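Local coordinates for protein endo-beta-mannanase (Rhizomucor miehei, PDB 4QP0) that probably hydrolyses internal beta-1,4-mannosidic linkages in mannans, galactomannans and glucomannans as a secreted glycoside hydrolase of family 5, at residues T254-P259 against I290-G295. Numbering follows the deposited sequence.
Sequences TFHLYP and IMEEYG
Glu293 reaches across to two side chains of the neighbouring strand, His256 and Tyr258. Its OE1 accepts a short hydrogen bond from Tyr258 OH, 2.5 Å long, on the anti side of the carboxylate. The tyrosine ring and the carboxylate stand steeply to each other, their planes 77° apart. Glu293 CB lies over one face of the His256 imidazole, 3.6 Å from the ring centroid, in a CH-pi contact. Glu292 meets the same ring at its edge. His256 NE2 donates to Glu292 OE2 at 2.9 Å, nearly in the ring plane. His256 ND1 bonds to Glu175, so both ring nitrogens are engaged. Arg53 forms salt bridges with Glu292 OE1 and Glu293 OE2 and so ties the two carboxylates together.

Phe255 and Met291 pack on the opposite face of the sheet. Met291 CB sits over the phenyl ring, 3.5 Å from Phe255 CZ. The methionine chain runs extended through chi1 (180°) and chi2, which carries SD alongside the same ring in an oblique Met-aromatic contact. Trp274 and His278 of helix 270-284 also meet Phe255.

The strands run parallel, with their axes 20° apart. Phe255 N bonds to Ile290 O, and Glu292 N to Phe255 O. The register then slips by one residue, a beta bulge that lets Glu292 and Glu293 both address His256. Pairing resumes with Leu257 N to Glu293 O, 2.7 Å. Helix 270-284 connects the strands in a beta-alpha-beta unit of the TIM barrel, and the polar cluster sits at their C-terminal ends, where family 5 glycoside hydrolases carry the active site.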
loop_
_atom_site.group_PDB
_atom_site.type_symbol
_atom_site.label_atom_id
_atom_site.label_comp_id
_atom_site.label_asym_id
_atom_site.label_seq_id
_atom_site.Cartn_x
_atom_site.Cartn_y
_atom_site.Cartn_z
ATOM N N THR A 254 1.862 4.390 -7.338
ATOM C CA THR A 254 0.627 4.098 -6.638
ATOM C C THR A 254 -0.188 5.355 -6.430
ATOM O O THR A 254 0.357 6.425 -6.152
ATOM C CB THR A 254 0.905 3.480 -5.261
ATOM O OG1 THR A 254 2.010 4.169 -4.661
ATOM C CG2 THR A 254 1.259 2.015 -5.398
ATOM N N PHE A 255 -1.498 5.207 -6.575
ATOM C CA PHE A 255 -2.442 6.243 -6.198
ATOM C C PHE A 255 -3.741 5.689 -5.588
ATOM O O PHE A 255 -4.136 4.537 -5.819
ATOM C CB PHE A 255 -2.702 7.214 -7.359
ATOM C CG PHE A 255 -3.635 6.690 -8.422
ATOM C CD1 PHE A 255 -4.947 7.142 -8.491
ATOM C CD2 PHE A 255 -3.196 5.781 -9.378
ATOM C CE1 PHE A 255 -5.809 6.692 -9.481
ATOM C CE2 PHE A 255 -4.056 5.322 -10.375
ATOM C CZ PHE A 255 -5.360 5.785 -10.427
ATOM N N HIS A 256 -4.382 6.528 -4.784
ATOM C CA HIS A 256 -5.586 6.164 -4.062
ATOM C C HIS A 256 -6.707 7.027 -4.541
ATOM O O HIS A 256 -6.474 8.081 -5.130
ATOM C CB HIS A 256 -5.368 6.361 -2.564
ATOM C CG HIS A 256 -4.253 5.514 -1.992
ATOM N ND1 HIS A 256 -4.183 5.197 -0.689
ATOM C CD2 HIS A 256 -3.162 4.898 -2.603
ATOM C CE1 HIS A 256 -3.095 4.432 -0.474
ATOM N NE2 HIS A 256 -2.472 4.254 -1.645
ATOM N N LEU A 257 -7.936 6.582 -4.303
ATOM C CA LEU A 257 -9.122 7.351 -4.666
ATOM C C LEU A 257 -10.144 7.386 -3.531
ATOM O O LEU A 257 -10.745 6.368 -3.190
ATOM C CB LEU A 257 -9.742 6.818 -5.966
ATOM C CG LEU A 257 -11.020 7.490 -6.498
ATOM C CD1 LEU A 257 -10.835 8.996 -6.654
ATOM C CD2 LEU A 257 -11.452 6.860 -7.817
ATOM N N TYR A 258 -10.315 8.576 -2.950
ATOM C CA TYR A 258 -11.297 8.823 -1.892
ATOM C C TYR A 258 -11.968 10.188 -2.074
ATOM O O TYR A 258 -11.562 11.178 -1.437
ATOM C CB TYR A 258 -10.640 8.715 -0.505
ATOM C CG TYR A 258 -10.236 7.304 -0.132
ATOM C CD1 TYR A 258 -11.189 6.375 0.296
ATOM C CD2 TYR A 258 -8.908 6.892 -0.224
ATOM C CE1 TYR A 258 -10.832 5.082 0.628
ATOM C CE2 TYR A 258 -8.541 5.603 0.111
ATOM C CZ TYR A 258 -9.507 4.699 0.536
ATOM O OH TYR A 258 -9.149 3.406 0.873
ATOM N N PRO A 259 -12.993 10.252 -2.953
ATOM C CA PRO A 259 -13.635 11.536 -3.272
ATOM C C PRO A 259 -14.377 12.174 -2.096
ATOM O O PRO A 259 -14.417 13.401 -2.005
ATOM C CB PRO A 259 -14.613 11.185 -4.402
ATOM C CG PRO A 259 -14.817 9.716 -4.308
ATOM C CD PRO A 259 -13.549 9.143 -3.752
ATOM N N ILE A 290 -0.771 1.771 -10.276
ATOM C CA ILE A 290 -1.838 1.001 -9.665
ATOM C C ILE A 290 -2.674 1.900 -8.757
ATOM O O ILE A 290 -2.142 2.613 -7.894
ATOM C CB ILE A 290 -1.283 -0.235 -8.906
ATOM C CG1 ILE A 290 -2.417 -1.125 -8.376
ATOM C CG2 ILE A 290 -0.312 0.176 -7.801
ATOM C CD1 ILE A 290 -1.951 -2.288 -7.522
ATOM N N MET A 291 -3.984 1.897 -8.992
ATOM C CA MET A 291 -4.930 2.527 -8.084
ATOM C C MET A 291 -5.131 1.522 -6.971
ATOM O O MET A 291 -6.034 0.686 -7.015
ATOM C CB MET A 291 -6.248 2.849 -8.779
ATOM C CG MET A 291 -7.275 3.508 -7.873
ATOM S SD MET A 291 -8.587 4.314 -8.803
ATOM C CE MET A 291 -9.501 2.921 -9.474
ATOM N N GLU A 292 -4.251 1.586 -5.980
ATOM C CA GLU A 292 -4.147 0.492 -5.027
ATOM C C GLU A 292 -5.121 0.630 -3.869
ATOM O O GLU A 292 -5.301 -0.317 -3.104
ATOM C CB GLU A 292 -2.721 0.378 -4.515
ATOM C CG GLU A 292 -2.216 1.645 -3.848
ATOM C CD GLU A 292 -0.982 1.374 -3.035
ATOM O OE1 GLU A 292 -0.499 0.226 -3.108
ATOM O OE2 GLU A 292 -0.499 2.292 -2.329
ATOM N N GLU A 293 -5.712 1.815 -3.732
ATOM C CA GLU A 293 -6.827 2.033 -2.815
ATOM C C GLU A 293 -7.907 2.824 -3.524
ATOM O O GLU A 293 -7.630 3.855 -4.139
ATOM C CB GLU A 293 -6.402 2.809 -1.569
ATOM C CG GLU A 293 -5.934 1.951 -0.409
ATOM C CD GLU A 293 -5.721 2.749 0.876
ATOM O OE1 GLU A 293 -6.646 3.476 1.310
ATOM O OE2 GLU A 293 -4.626 2.634 1.467
ATOM N N TYR A 294 -9.132 2.322 -3.460
ATOM C CA TYR A 294 -10.296 3.143 -3.764
ATOM C C TYR A 294 -11.486 2.693 -2.952
ATOM O O TYR A 294 -11.579 1.521 -2.573
ATOM C CB TYR A 294 -10.601 3.220 -5.266
ATOM C CG TYR A 294 -10.968 1.937 -5.941
ATOM C CD1 TYR A 294 -12.304 1.591 -6.139
ATOM C CD2 TYR A 294 -9.986 1.088 -6.438
ATOM C CE1 TYR A 294 -12.651 0.417 -6.792
ATOM C CE2 TYR A 294 -10.317 -0.087 -7.084
ATOM C CZ TYR A 294 -11.650 -0.420 -7.263
ATOM O OH TYR A 294 -11.979 -1.590 -7.902
ATOM N N GLY A 295 -12.369 3.633 -2.648
ATOM C CA GLY A 295 -13.518 3.310 -1.828
ATOM C C GLY A 295 -14.615 4.342 -1.837
ATOM O O GLY A 295 -14.370 5.527 -2.059
#